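Local coordinates for HTLV-2 integrase catalytic core domain (Human T-cell leukemia virus 2, PDB 6QBT), which forms the catalytic core of the viral integrase, which probably inserts viral DNA into host DNA by strand transfer at a metal-dependent active site, at residues A[26-31]-A[35-40]; A[39-44]-A[126-131]; A[106-111]-A[137-142]. All blocks are in the same frame, centred on the assembly; numbering follows the deposited sequence.

Contact 1 (A[26-31]-A[35-40]); sequences LHVWVD and GAVSVS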
ATOM      1  N   LEU A  26       1.380  15.226 -14.140  1.00 31.54           N
ATOM      2  CA  LEU A  26       0.689  14.847 -12.936  1.00 33.39           C
ATOM      3  C   LEU A  26      -0.735  14.465 -13.344  1.00 33.49           C
ATOM      4  O   LEU A  26      -1.507  15.312 -13.808  1.00 35.45           O
ATOM      5  CB  LEU A  26       0.693  16.010 -11.940  1.00 34.34           C
ATOM      6  CG  LEU A  26       1.940  16.187 -11.063  1.00 36.06           C
ATOM      7  CD1 LEU A  26       3.266  15.697 -11.628  1.00 37.02           C
ATOM      8  CD2 LEU A  26       2.059  17.645 -10.767  1.00 38.14           C
ATOM      9  N   HIS A  27      -1.055  13.187 -13.223  1.00 31.50           N
ATOM     10  CA  HIS A  27      -2.405  12.715 -13.427  1.00 32.21           C
ATOM     11  C   HIS A  27      -3.094  12.765 -12.051  1.00 35.13           C
ATOM     12  O   HIS A  27      -2.666  12.071 -11.101  1.00 34.26           O
ATOM     13  CB  HIS A  27      -2.401  11.283 -13.908  1.00 31.64           C
ATOM     14  CG  HIS A  27      -1.868  11.084 -15.280  1.00 32.62           C
ATOM     15  ND1 HIS A  27      -0.526  11.205 -15.583  1.00 35.10           N
ATOM     16  CD2 HIS A  27      -2.480  10.685 -16.421  1.00 32.89           C
ATOM     17  CE1 HIS A  27      -0.346  10.936 -16.865  1.00 31.83           C
ATOM     18  NE2 HIS A  27      -1.514  10.621 -17.397  1.00 32.97           N
ATOM     19  N   VAL A  28      -4.161  13.560 -11.968  1.00 33.90           N
ATOM     20  CA  VAL A  28      -4.794  13.943 -10.727  1.00 33.84           C
ATOM     21  C   VAL A  28      -6.265  13.509 -10.761  1.00 33.89           C
ATOM     22  O   VAL A  28      -6.987  13.843 -11.676  1.00 33.62           O
ATOM     23  CB  VAL A  28      -4.713  15.482 -10.548  1.00 35.45           C
ATOM     24  CG1 VAL A  28      -5.512  15.964  -9.334  1.00 37.18           C
ATOM     25  CG2 VAL A  28      -3.263  15.945 -10.468  1.00 35.91           C
ATOM     26  N   TRP A  29      -6.705  12.779  -9.750  1.00 32.99           N
ATOM     27  CA  TRP A  29      -8.127  12.445  -9.617  1.00 35.54           C
ATOM     28  C   TRP A  29      -8.564  12.934  -8.264  1.00 34.41           C
ATOM     29  O   TRP A  29      -7.832  12.760  -7.282  1.00 31.40           O
ATOM     30  CB  TRP A  29      -8.363  10.922  -9.681  1.00 34.75           C
ATOM     31  CG  TRP A  29      -8.119  10.390 -11.017  1.00 34.06           C
ATOM     32  CD1 TRP A  29      -6.965   9.805 -11.486  1.00 34.04           C
ATOM     33  CD2 TRP A  29      -9.032  10.401 -12.085  1.00 33.17           C
ATOM     34  NE1 TRP A  29      -7.129   9.435 -12.795  1.00 33.82           N
ATOM     35  CE2 TRP A  29      -8.393   9.793 -13.190  1.00 34.02           C
ATOM     36  CE3 TRP A  29     -10.341  10.883 -12.235  1.00 34.83           C
ATOM     37  CZ2 TRP A  29      -9.021   9.662 -14.435  1.00 34.03           C
ATOM     38  CZ3 TRP A  29     -10.967  10.734 -13.458  1.00 33.09           C
ATOM     39  CH2 TRP A  29     -10.312  10.119 -14.541  1.00 32.33           C
ATOM     40  N   VAL A  30      -9.756  13.511  -8.201  1.00 33.31           N
ATOM     41  CA  VAL A  30     -10.247  14.011  -6.923  1.00 36.99           C
ATOM     42  C   VAL A  30     -11.738  13.721  -6.765  1.00 37.24           C
ATOM     43  O   VAL A  30     -12.523  13.919  -7.697  1.00 36.42           O
ATOM     44  CB  VAL A  30      -9.845  15.499  -6.704  1.00 36.56           C
ATOM     45  CG1 VAL A  30     -10.158  16.315  -7.912  1.00 40.21           C
ATOM     46  CG2 VAL A  30     -10.478  16.081  -5.452  1.00 36.03           C
ATOM     47  N   ASP A  31     -12.097  13.199  -5.588  1.00 36.25           N
ATOM     48  CA  ASP A  31     -13.467  12.892  -5.298  1.00 35.10           C
ATOM     49  C   ASP A  31     -14.200  14.190  -5.005  1.00 36.18           C
ATOM     50  O   ASP A  31     -13.738  14.985  -4.189  1.00 38.66           O
ATOM     51  CB  ASP A  31     -13.534  11.980  -4.101  1.00 34.89           C
ATOM     52  CG  ASP A  31     -14.911  11.454  -3.875  1.00 33.18           C
ATOM     53  OD1 ASP A  31     -15.742  12.176  -3.298  1.00 32.31           O
ATOM     54  OD2 ASP A  31     -15.160  10.323  -4.299  1.00 32.48           O
ATOM     55  N   GLY A  35     -13.269  15.358  -1.312  1.00 38.30           N
ATOM     56  CA  GLY A  35     -12.061  16.083  -1.701  1.00 36.58           C
ATOM     57  C   GLY A  35     -10.803  15.226  -1.719  1.00 36.65           C
ATOM     58  O   GLY A  35      -9.729  15.755  -1.971  1.00 35.88           O
ATOM     59  N   ALA A  36     -10.932  13.922  -1.483  1.00 31.75           N
ATOM     60  CA  ALA A  36      -9.779  13.032  -1.459  1.00 35.18           C
ATOM     61  C   ALA A  36      -9.129  12.906  -2.833  1.00 35.26           C
ATOM     62  O   ALA A  36      -9.812  12.931  -3.862  1.00 33.43           O
ATOM     63  CB  ALA A  36     -10.172  11.651  -0.937  1.00 37.72           C
ATOM     64  N   VAL A  37      -7.802  12.746  -2.825  1.00 33.08           N
ATOM     65  CA  VAL A  37      -6.988  12.925  -4.013  1.00 34.63           C
ATOM     66  C   VAL A  37      -6.158  11.720  -4.323  1.00 33.84           C
ATOM     67  O   VAL A  37      -5.606  11.125  -3.421  1.00 33.98           O
ATOM     68  CB  VAL A  37      -5.945  14.065  -3.810  1.00 36.13           C
ATOM     69  CG1 VAL A  37      -5.310  14.450  -5.127  1.00 35.26           C
ATOM     70  CG2 VAL A  37      -6.615  15.273  -3.186  1.00 39.77           C
ATOM     71  N   SER A  38      -5.983  11.458  -5.615  1.00 33.54           N
ATOM     72  CA  SER A  38      -4.857  10.679  -6.127  1.00 32.92           C
ATOM     73  C   SER A  38      -4.041  11.492  -7.135  1.00 33.26           C
ATOM     74  O   SER A  38      -4.600  12.207  -7.960  1.00 34.27           O
ATOM     75  CB  SER A  38      -5.347   9.432  -6.838  1.00 32.96           C
ATOM     76  OG  SER A  38      -4.252   8.647  -7.278  1.00 35.87           O
ATOM     77  N   VAL A  39      -2.726  11.335  -7.105  1.00 33.80           N
ATOM     78  CA  VAL A  39      -1.888  11.942  -8.106  1.00 37.15           C
ATOM     79  C   VAL A  39      -0.813  10.958  -8.456  1.00 35.70           C
ATOM     80  O   VAL A  39      -0.233  10.370  -7.560  1.00 37.64           O
ATOM     81  CB  VAL A  39      -1.274  13.300  -7.630  1.00 42.57           C
ATOM     82  CG1 VAL A  39      -0.857  13.247  -6.178  1.00 47.03           C
ATOM     83  CG2 VAL A  39      -0.075  13.732  -8.489  1.00 43.75           C
ATOM     84  N   SER A  40      -0.547  10.805  -9.755  1.00 34.75           N
ATOM     85  CA  SER A  40       0.536   9.986 -10.247  1.00 34.52           C
ATOM     86  C   SER A  40       1.418  10.839 -11.115  1.00 36.21           C
ATOM     87  O   SER A  40       0.920  11.521 -12.022  1.00 34.43           O
ATOM     88  CB  SER A  40      -0.001   8.861 -11.103  1.00 35.06           C
ATOM     89  OG  SER A  40      -0.844   8.050 -10.339  1.00 37.36           O
TER
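Residues 26-31 and 35-40 form a buried antiparallel hairpin, His27 pairing with Ser40 and Trp29 with Ser38, at one side of the central sheet, where strand 37-42 is the outermost strand within this chain. The two short strands approach to 4.6 Å between axes and run at 167° to each other. His27 N gives its hydrogen to Ser40 O at 2.8 Å, and Ser40 N returns the bond to His27 O; Trp29 and Ser38 repeat the exchange. At the turn Asp31 N bonds to Ala36 O at 2.9 Å, while Gly35 N reaches Asp31 O from above the carbonyl plane in a more bent bond. Gly35 takes its positive phi (75°) without strain. Asp31 OD1 accepts hydrogen bonds from the backbone N-H groups of Phe33 and Ser34, bracing the turn.

Val28, Val30, Val37 and Val39 share one face, where branched, apolar residues suit an extended backbone; helix 104-122 lies on part of it. Val39 places CG2 anti to its backbone N, alongside Leu26 CG at 4.1 Å, the two side chains pointing the same way. The opposite face carries His27, Trp29, Ser38 and Ser40. Here the small serines fit close to Ala53 and Ala57 of helix 47-61, and Ser40 OG bonds to Gln56. Such a hairpin of strands two and three, beside strand 9-19 in a mixed five-stranded sheet, is characteristic of the RNase H-like fold of retroviral integrases.

Contact 2 (A[39-44]-A[126-131]); sequences VSCKKK and LPLDNA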
ATOM      1  N   VAL A  39      -2.726  11.335  -7.105  1.00 33.80           N
ATOM      2  CA  VAL A  39      -1.888  11.942  -8.106  1.00 37.15           C
ATOM      3  C   VAL A  39      -0.813  10.958  -8.456  1.00 35.70           C
ATOM      4  O   VAL A  39      -0.233  10.370  -7.560  1.00 37.64           O
ATOM      5  CB  VAL A  39      -1.274  13.300  -7.630  1.00 42.57           C
ATOM      6  CG1 VAL A  39      -0.857  13.247  -6.178  1.00 47.03           C
ATOM      7  CG2 VAL A  39      -0.075  13.732  -8.489  1.00 43.75           C
ATOM      8  N   SER A  40      -0.547  10.805  -9.755  1.00 34.75           N
ATOM      9  CA  SER A  40       0.536   9.986 -10.247  1.00 34.52           C
ATOM     10  C   SER A  40       1.418  10.839 -11.115  1.00 36.21           C
ATOM     11  O   SER A  40       0.920  11.521 -12.022  1.00 34.43           O
ATOM     12  CB  SER A  40      -0.001   8.861 -11.103  1.00 35.06           C
ATOM     13  OG  SER A  40      -0.844   8.050 -10.339  1.00 37.36           O
ATOM     14  N   CYS A  41       2.721  10.790 -10.845  1.00 35.58           N
ATOM     15  CA  CYS A  41       3.694  11.491 -11.639  1.00 36.07           C
ATOM     16  C   CYS A  41       4.120  10.547 -12.783  1.00 36.85           C
ATOM     17  O   CYS A  41       4.580   9.445 -12.551  1.00 38.48           O
ATOM     18  CB  CYS A  41       4.881  11.914 -10.786  1.00 35.67           C
ATOM     19  SG  CYS A  41       6.065  12.949 -11.694  1.00 41.20           S
ATOM     20  N   LYS A  42       3.912  10.987 -14.010  1.00 35.67           N
ATOM     21  CA  LYS A  42       4.222  10.225 -15.192  1.00 34.93           C
ATOM     22  C   LYS A  42       5.028  11.135 -16.093  1.00 35.36           C
ATOM     23  O   LYS A  42       4.942  12.352 -15.973  1.00 33.78           O
ATOM     24  CB  LYS A  42       2.929   9.817 -15.926  1.00 35.95           C
ATOM     25  CG  LYS A  42       1.944   8.961 -15.145  1.00 35.11           C
ATOM     26  CD  LYS A  42       2.533   7.591 -14.836  1.00 34.23           C
ATOM     27  CE  LYS A  42       1.479   6.667 -14.234  1.00 36.23           C
ATOM     28  NZ  LYS A  42       2.028   5.315 -13.905  1.00 35.86           N
ATOM     29  N   LYS A  43       5.788  10.534 -17.002  1.00 37.06           N
ATOM     30  CA  LYS A  43       6.538  11.276 -18.006  1.00 40.70           C
ATOM     31  C   LYS A  43       5.650  11.714 -19.193  1.00 40.20           C
ATOM     32  O   LYS A  43       5.994  12.652 -19.948  1.00 40.86           O
ATOM     33  CB  LYS A  43       7.736  10.438 -18.483  1.00 43.68           C
ATOM     34  CG  LYS A  43       8.832  10.271 -17.433  1.00 47.64           C
ATOM     35  CD  LYS A  43       9.821   9.182 -17.839  1.00 51.63           C
ATOM     36  CE  LYS A  43      10.997   9.069 -16.871  1.00 56.41           C
ATOM     37  NZ  LYS A  43      11.812  10.322 -16.755  1.00 59.13           N
ATOM     38  N   LYS A  44       4.519  11.028 -19.346  1.00 37.87           N
ATOM     39  CA  LYS A  44       3.663  11.159 -20.507  1.00 40.21           C
ATOM     40  C   LYS A  44       2.217  11.099 -20.085  1.00 38.30           C
ATOM     41  O   LYS A  44       1.922  10.760 -18.959  1.00 35.58           O
ATOM     42  CB  LYS A  44       3.906   9.991 -21.470  1.00 45.68           C
ATOM     43  CG  LYS A  44       5.371   9.670 -21.769  1.00 45.75           C
ATOM     44  CD  LYS A  44       5.466   8.604 -22.840  1.00 47.66           C
ATOM     45  CE  LYS A  44       5.318   9.255 -24.208  1.00 51.36           C
ATOM     46  NZ  LYS A  44       4.600   8.415 -25.202  1.00 53.67           N
ATOM     47  N   LEU A 126      16.846  14.491  -2.365  1.00 49.12           N
ATOM     48  CA  LEU A 126      16.018  13.286  -2.626  1.00 49.21           C
ATOM     49  C   LEU A 126      15.161  13.353  -3.895  1.00 46.90           C
ATOM     50  O   LEU A 126      14.809  14.435  -4.330  1.00 48.73           O
ATOM     51  CB  LEU A 126      15.090  13.018  -1.432  1.00 51.41           C
ATOM     52  CG  LEU A 126      15.779  12.322  -0.243  1.00 53.99           C
ATOM     53  CD1 LEU A 126      15.090  12.651   1.081  1.00 53.51           C
ATOM     54  CD2 LEU A 126      15.867  10.810  -0.470  1.00 53.18           C
ATOM     55  N   PRO A 127      14.780  12.190  -4.465  1.00 44.44           N
ATOM     56  CA  PRO A 127      14.068  12.187  -5.758  1.00 43.47           C
ATOM     57  C   PRO A 127      12.692  12.875  -5.742  1.00 44.74           C
ATOM     58  O   PRO A 127      12.035  12.905  -4.700  1.00 47.20           O
ATOM     59  CB  PRO A 127      13.879  10.685  -6.064  1.00 42.56           C
ATOM     60  CG  PRO A 127      14.801   9.959  -5.149  1.00 41.90           C
ATOM     61  CD  PRO A 127      14.945  10.823  -3.934  1.00 43.30           C
ATOM     62  N   LEU A 128      12.270  13.395  -6.896  1.00 41.77           N
ATOM     63  CA  LEU A 128      10.912  13.935  -7.106  1.00 40.40           C
ATOM     64  C   LEU A 128       9.766  13.029  -6.618  1.00 39.72           C
ATOM     65  O   LEU A 128       8.786  13.504  -6.042  1.00 39.08           O
ATOM     66  CB  LEU A 128      10.713  14.226  -8.602  1.00 40.34           C
ATOM     67  CG  LEU A 128       9.344  14.721  -9.088  1.00 39.88           C
ATOM     68  CD1 LEU A 128       8.963  15.974  -8.313  1.00 40.16           C
ATOM     69  CD2 LEU A 128       9.335  14.989 -10.594  1.00 40.64           C
ATOM     70  N   ASP A 129       9.878  11.734  -6.872  1.00 40.99           N
ATOM     71  CA  ASP A 129       8.846  10.775  -6.453  1.00 43.35           C
ATOM     72  C   ASP A 129       8.558  10.778  -4.971  1.00 38.87           C
ATOM     73  O   ASP A 129       7.418  10.704  -4.597  1.00 36.59           O
ATOM     74  CB  ASP A 129       9.170   9.351  -6.914  1.00 47.64           C
ATOM     75  CG  ASP A 129       8.493   9.012  -8.228  1.00 55.22           C
ATOM     76  OD1 ASP A 129       7.238   9.134  -8.322  1.00 63.07           O
ATOM     77  OD2 ASP A 129       9.212   8.642  -9.171  1.00 58.86           O
ATOM     78  N   ASN A 130       9.598  10.878  -4.145  1.00 38.52           N
ATOM     79  CA  ASN A 130       9.424  11.046  -2.705  1.00 35.92           C
ATOM     80  C   ASN A 130       8.569  12.278  -2.356  1.00 34.26           C
ATOM     81  O   ASN A 130       7.702  12.193  -1.494  1.00 35.45           O
ATOM     82  CB  ASN A 130      10.760  11.178  -1.990  1.00 35.84           C
ATOM     83  CG  ASN A 130      11.632   9.950  -2.130  1.00 36.70           C
ATOM     84  OD1 ASN A 130      11.661   9.325  -3.196  1.00 36.45           O
ATOM     85  ND2 ASN A 130      12.380   9.621  -1.065  1.00 31.69           N
ATOM     86  N   ALA A 131       8.816  13.406  -3.009  1.00 32.83           N
ATOM     87  CA  ALA A 131       8.122  14.656  -2.678  1.00 34.68           C
ATOM     88  C   ALA A 131       6.647  14.586  -3.057  1.00 36.28           C
ATOM     89  O   ALA A 131       5.789  15.043  -2.297  1.00 37.76           O
ATOM     90  CB  ALA A 131       8.802  15.837  -3.353  1.00 36.59           C
TER
HETATM   91  O   HOH W   1       3.928   8.886  -8.933  1.00 59.12           O
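Cys41 meets Leu128 and Asp129 in a small contact, 92 Å² in all, between the outermost strand and the first turn of helix 128-142. About half of that surface belongs to Cys41, whose CB points at the helix. Its sulfur stands anti to the backbone N (chi1 -174°), which carries SG out from the strand until it touches the CD2 methyl of Leu128 at 4.0 Å. This is an apolar contact: a cysteine is compact and only weakly polar, so its sulfur can sit against a leucine methyl. Leu128 uses one branch for the purpose, CD2, and its own CB also points toward the strand.

Asp129 approaches differently. Its CB does not point at the strand, yet the carboxylate swings back so that OD1 lies 4.4 Å from Cys41 CB, too far for more than loose packing. The polar link is made by a water molecule instead. Cys41 N donates to it at 3.0 Å, and the water donates in turn to Asp129 OD1 through a weak bond of 3.4 Å. An edge strand has alternate N-H groups facing outward, and here the water occupies that position in place of a further strand. Asp129 is exposed, as suits a charged residue, and a carboxylate in the first turn of a helix would probably be stabilised by the helix dipole. Pro127, at the N-cap, begins that turn.

Around this meeting point Tyr24 of strand 22-31 touches both Cys41 and Leu128, Ile132 adds to the packing on Cys41, and Leu116 of helix 104-122 lies against Leu128, so that the contact lies where the edge of the sheet meets helix 128-142, with helix 104-122 packed behind Leu128.

Contact 3 (A[106-111]-A[137-142]); sequences ERTNGI and WTLNQL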
ATOM      1  N   GLU A 106      -8.207  22.334 -10.275  1.00 44.96           N
ATOM      2  CA  GLU A 106      -7.240  23.455 -10.264  1.00 48.43           C
ATOM      3  C   GLU A 106      -6.765  23.805  -8.862  1.00 44.28           C
ATOM      4  O   GLU A 106      -5.585  24.002  -8.620  1.00 44.56           O
ATOM      5  CB  GLU A 106      -7.826  24.723 -10.888  1.00 52.82           C
ATOM      6  CG  GLU A 106      -7.780  24.776 -12.406  1.00 60.31           C
ATOM      7  CD  GLU A 106      -8.092  26.159 -12.956  1.00 69.15           C
ATOM      8  OE1 GLU A 106      -8.929  26.892 -12.348  1.00 76.75           O
ATOM      9  OE2 GLU A 106      -7.497  26.511 -14.004  1.00 76.07           O
ATOM     10  N   ARG A 107      -7.716  23.896  -7.955  1.00 41.02           N
ATOM     11  CA  ARG A 107      -7.445  24.214  -6.597  1.00 39.17           C
ATOM     12  C   ARG A 107      -6.649  23.044  -5.992  1.00 38.14           C
ATOM     13  O   ARG A 107      -5.655  23.291  -5.297  1.00 36.22           O
ATOM     14  CB  ARG A 107      -8.759  24.493  -5.883  1.00 42.41           C
ATOM     15  CG  ARG A 107      -8.631  24.824  -4.414  1.00 48.04           C
ATOM     16  CD  ARG A 107      -9.953  25.259  -3.765  1.00 49.66           C
ATOM     17  NE  ARG A 107     -11.019  24.257  -3.917  1.00 50.17           N
ATOM     18  CZ  ARG A 107     -11.985  24.287  -4.846  1.00 50.83           C
ATOM     19  NH1 ARG A 107     -12.069  25.278  -5.754  1.00 47.51           N
ATOM     20  NH2 ARG A 107     -12.883  23.304  -4.871  1.00 50.97           N
ATOM     21  N   THR A 108      -7.039  21.793  -6.280  1.00 34.63           N
ATOM     22  CA  THR A 108      -6.281  20.646  -5.812  1.00 36.27           C
ATOM     23  C   THR A 108      -4.845  20.580  -6.415  1.00 37.11           C
ATOM     24  O   THR A 108      -3.882  20.329  -5.694  1.00 37.85           O
ATOM     25  CB  THR A 108      -7.016  19.312  -6.072  1.00 37.41           C
ATOM     26  OG1 THR A 108      -8.284  19.335  -5.410  1.00 37.15           O
ATOM     27  CG2 THR A 108      -6.193  18.138  -5.522  1.00 35.35           C
ATOM     28  N   ASN A 109      -4.710  20.836  -7.714  1.00 37.72           N
ATOM     29  CA  ASN A 109      -3.396  20.997  -8.350  1.00 37.73           C
ATOM     30  C   ASN A 109      -2.519  21.952  -7.579  1.00 37.07           C
ATOM     31  O   ASN A 109      -1.370  21.624  -7.277  1.00 38.01           O
ATOM     32  CB  ASN A 109      -3.514  21.533  -9.771  1.00 37.84           C
ATOM     33  CG  ASN A 109      -4.133  20.529 -10.741  1.00 39.83           C
ATOM     34  OD1 ASN A 109      -4.236  19.333 -10.454  1.00 39.63           O
ATOM     35  ND2 ASN A 109      -4.527  21.016 -11.910  1.00 38.17           N
ATOM     36  N   GLY A 110      -3.070  23.117  -7.252  1.00 34.01           N
ATOM     37  CA  GLY A 110      -2.326  24.177  -6.573  1.00 33.53           C
ATOM     38  C   GLY A 110      -1.884  23.752  -5.187  1.00 34.45           C
ATOM     39  O   GLY A 110      -0.771  24.033  -4.770  1.00 34.99           O
ATOM     40  N   ILE A 111      -2.742  23.038  -4.475  1.00 35.94           N
ATOM     41  CA  ILE A 111      -2.387  22.600  -3.133  1.00 39.02           C
ATOM     42  C   ILE A 111      -1.285  21.513  -3.222  1.00 40.00           C
ATOM     43  O   ILE A 111      -0.270  21.546  -2.471  1.00 38.46           O
ATOM     44  CB  ILE A 111      -3.637  22.114  -2.358  1.00 41.38           C
ATOM     45  CG1 ILE A 111      -4.616  23.285  -2.177  1.00 41.80           C
ATOM     46  CG2 ILE A 111      -3.246  21.523  -1.001  1.00 39.78           C
ATOM     47  CD1 ILE A 111      -6.043  22.851  -1.962  1.00 43.47           C
ATOM     48  N   TRP A 137       0.136  11.984   0.511  1.00 36.68           N
ATOM     49  CA  TRP A 137      -0.299  11.479   1.804  1.00 36.49           C
ATOM     50  C   TRP A 137      -0.554  12.600   2.815  1.00 36.54           C
ATOM     51  O   TRP A 137      -1.519  12.527   3.598  1.00 37.99           O
ATOM     52  CB  TRP A 137       0.685  10.431   2.335  1.00 35.73           C
ATOM     53  CG  TRP A 137       0.536   9.166   1.584  1.00 36.21           C
ATOM     54  CD1 TRP A 137       1.230   8.777   0.483  1.00 37.92           C
ATOM     55  CD2 TRP A 137      -0.396   8.134   1.858  1.00 35.14           C
ATOM     56  NE1 TRP A 137       0.798   7.537   0.057  1.00 39.09           N
ATOM     57  CE2 TRP A 137      -0.216   7.127   0.873  1.00 36.86           C
ATOM     58  CE3 TRP A 137      -1.372   7.958   2.832  1.00 34.70           C
ATOM     59  CZ2 TRP A 137      -0.978   5.958   0.843  1.00 35.31           C
ATOM     60  CZ3 TRP A 137      -2.129   6.816   2.812  1.00 34.15           C
ATOM     61  CH2 TRP A 137      -1.920   5.814   1.820  1.00 35.77           C
ATOM     62  N   THR A 138       0.272  13.635   2.781  1.00 36.15           N
ATOM     63  CA  THR A 138       0.066  14.798   3.624  1.00 35.39           C
ATOM     64  C   THR A 138      -1.300  15.444   3.328  1.00 36.82           C
ATOM     65  O   THR A 138      -2.062  15.750   4.256  1.00 35.78           O
ATOM     66  CB  THR A 138       1.203  15.844   3.467  1.00 35.69           C
ATOM     67  OG1 THR A 138       2.455  15.281   3.904  1.00 32.37           O
ATOM     68  CG2 THR A 138       0.917  17.114   4.310  1.00 37.28           C
ATOM     69  N   LEU A 139      -1.623  15.658   2.059  1.00 35.96           N
ATOM     70  CA  LEU A 139      -2.887  16.304   1.747  1.00 35.92           C
ATOM     71  C   LEU A 139      -4.101  15.451   2.188  1.00 34.90           C
ATOM     72  O   LEU A 139      -5.048  15.989   2.776  1.00 36.04           O
ATOM     73  CB  LEU A 139      -2.971  16.627   0.256  1.00 37.83           C
ATOM     74  CG  LEU A 139      -4.246  17.337  -0.243  1.00 38.34           C
ATOM     75  CD1 LEU A 139      -4.491  18.657   0.476  1.00 38.72           C
ATOM     76  CD2 LEU A 139      -4.127  17.567  -1.733  1.00 38.05           C
ATOM     77  N   ASN A 140      -4.070  14.149   1.910  1.00 33.19           N
ATOM     78  CA  ASN A 140      -5.212  13.269   2.220  1.00 34.00           C
ATOM     79  C   ASN A 140      -5.364  13.034   3.713  1.00 34.66           C
ATOM     80  O   ASN A 140      -6.482  13.122   4.232  1.00 36.91           O
ATOM     81  CB  ASN A 140      -5.149  11.922   1.487  1.00 32.03           C
ATOM     82  CG  ASN A 140      -5.543  12.025   0.019  1.00 35.07           C
ATOM     83  OD1 ASN A 140      -6.458  12.786  -0.356  1.00 39.41           O
ATOM     84  ND2 ASN A 140      -4.888  11.229  -0.830  1.00 34.42           N
ATOM     85  N   GLN A 141      -4.253  12.790   4.412  1.00 34.84           N
ATOM     86  CA  GLN A 141      -4.324  12.301   5.795  1.00 35.28           C
ATOM     87  C   GLN A 141      -4.027  13.272   6.894  1.00 34.32           C
ATOM     88  O   GLN A 141      -4.483  13.048   8.034  1.00 32.37           O
ATOM     89  CB  GLN A 141      -3.374  11.131   5.995  1.00 35.72           C
ATOM     90  CG  GLN A 141      -3.925   9.825   5.505  1.00 37.16           C
ATOM     91  CD  GLN A 141      -3.106   8.699   6.079  1.00 39.23           C
ATOM     92  OE1 GLN A 141      -1.893   8.620   5.815  1.00 34.31           O
ATOM     93  NE2 GLN A 141      -3.737   7.871   6.947  1.00 34.27           N
ATOM     94  N   LEU A 142      -3.230  14.296   6.591  1.00 32.98           N
ATOM     95  CA  LEU A 142      -2.795  15.238   7.605  1.00 34.69           C
ATOM     96  C   LEU A 142      -3.634  16.516   7.618  1.00 35.77           C
ATOM     97  O   LEU A 142      -4.060  17.009   8.678  1.00 37.27           O
ATOM     98  CB  LEU A 142      -1.304  15.575   7.434  1.00 34.49           C
ATOM     99  CG  LEU A 142      -0.301  14.562   7.994  1.00 33.52           C
ATOM    100  CD1 LEU A 142      -0.352  14.457   9.493  1.00 32.11           C
ATOM    101  CD2 LEU A 142      -0.515  13.193   7.365  1.00 35.52           C
TER
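Ile111 and Leu139 pack where helices 104-122 and 128-142, two helices of the RNase H-like integrase core, come together beside the sheet. Their CB atoms point at each other's segments, and the two side chains cross at about a right angle. Leu139 sets CG anti to its backbone N (chi1 -179°), stretching away from its own helix so that the fork of its two methyls faces the partner. Ile111 presents its gamma methyl, CG2, rather than the longer branch that ends in CD1. Leucine suits this place because the branch at its tip can touch two residues one helical turn apart: CD2 lies 4.4 Å from Thr108 CG2, a looser touch beside that of Ile111.

Thr108 can stay in this buried, apolar setting because its hydroxyl, OG1, is hydrogen-bonded to Leu104 O of its own helix, leaving CG2 to pack on Val37. Ile112 and Leu115 extend the apolar surface round Leu139. In the second subunit, Ile58 O accepts a hydrogen bond from Gln141 NE2 and Lys63 NZ donates to Leu142 O. No hydrogen bond joins the two segments; the closest approach is Ile111 CG2 to Leu139 CD1, at 3.5 Å shorter than a usual van der Waals contact.

Contacts 1 and 2 share Val39 and Ser40 on strand 37-42, and their centres lie 13 Å apart; Leu26 CD1 of the hairpin touches Cys41 SG at 3.9 Å. Contact 3 packs against contact 1, centres 8 Å apart: Asn140 ND2 probably hydrogen-bonds to the backbone Val37 O (2.7 Å), and on the valine face Val37 CG2 meets Leu139 CD2 at 3.7 Å. Contacts 2 and 3 both use helix 128-142, the first at its start and the other further along, nearest atoms about 7 Å apart. The magnesium ion, bound by Asp13 and Asp70, is about 9 Å from the His27 side chain and about 14 Å from that of Thr108; Val28 bonds through its backbone to Asp13.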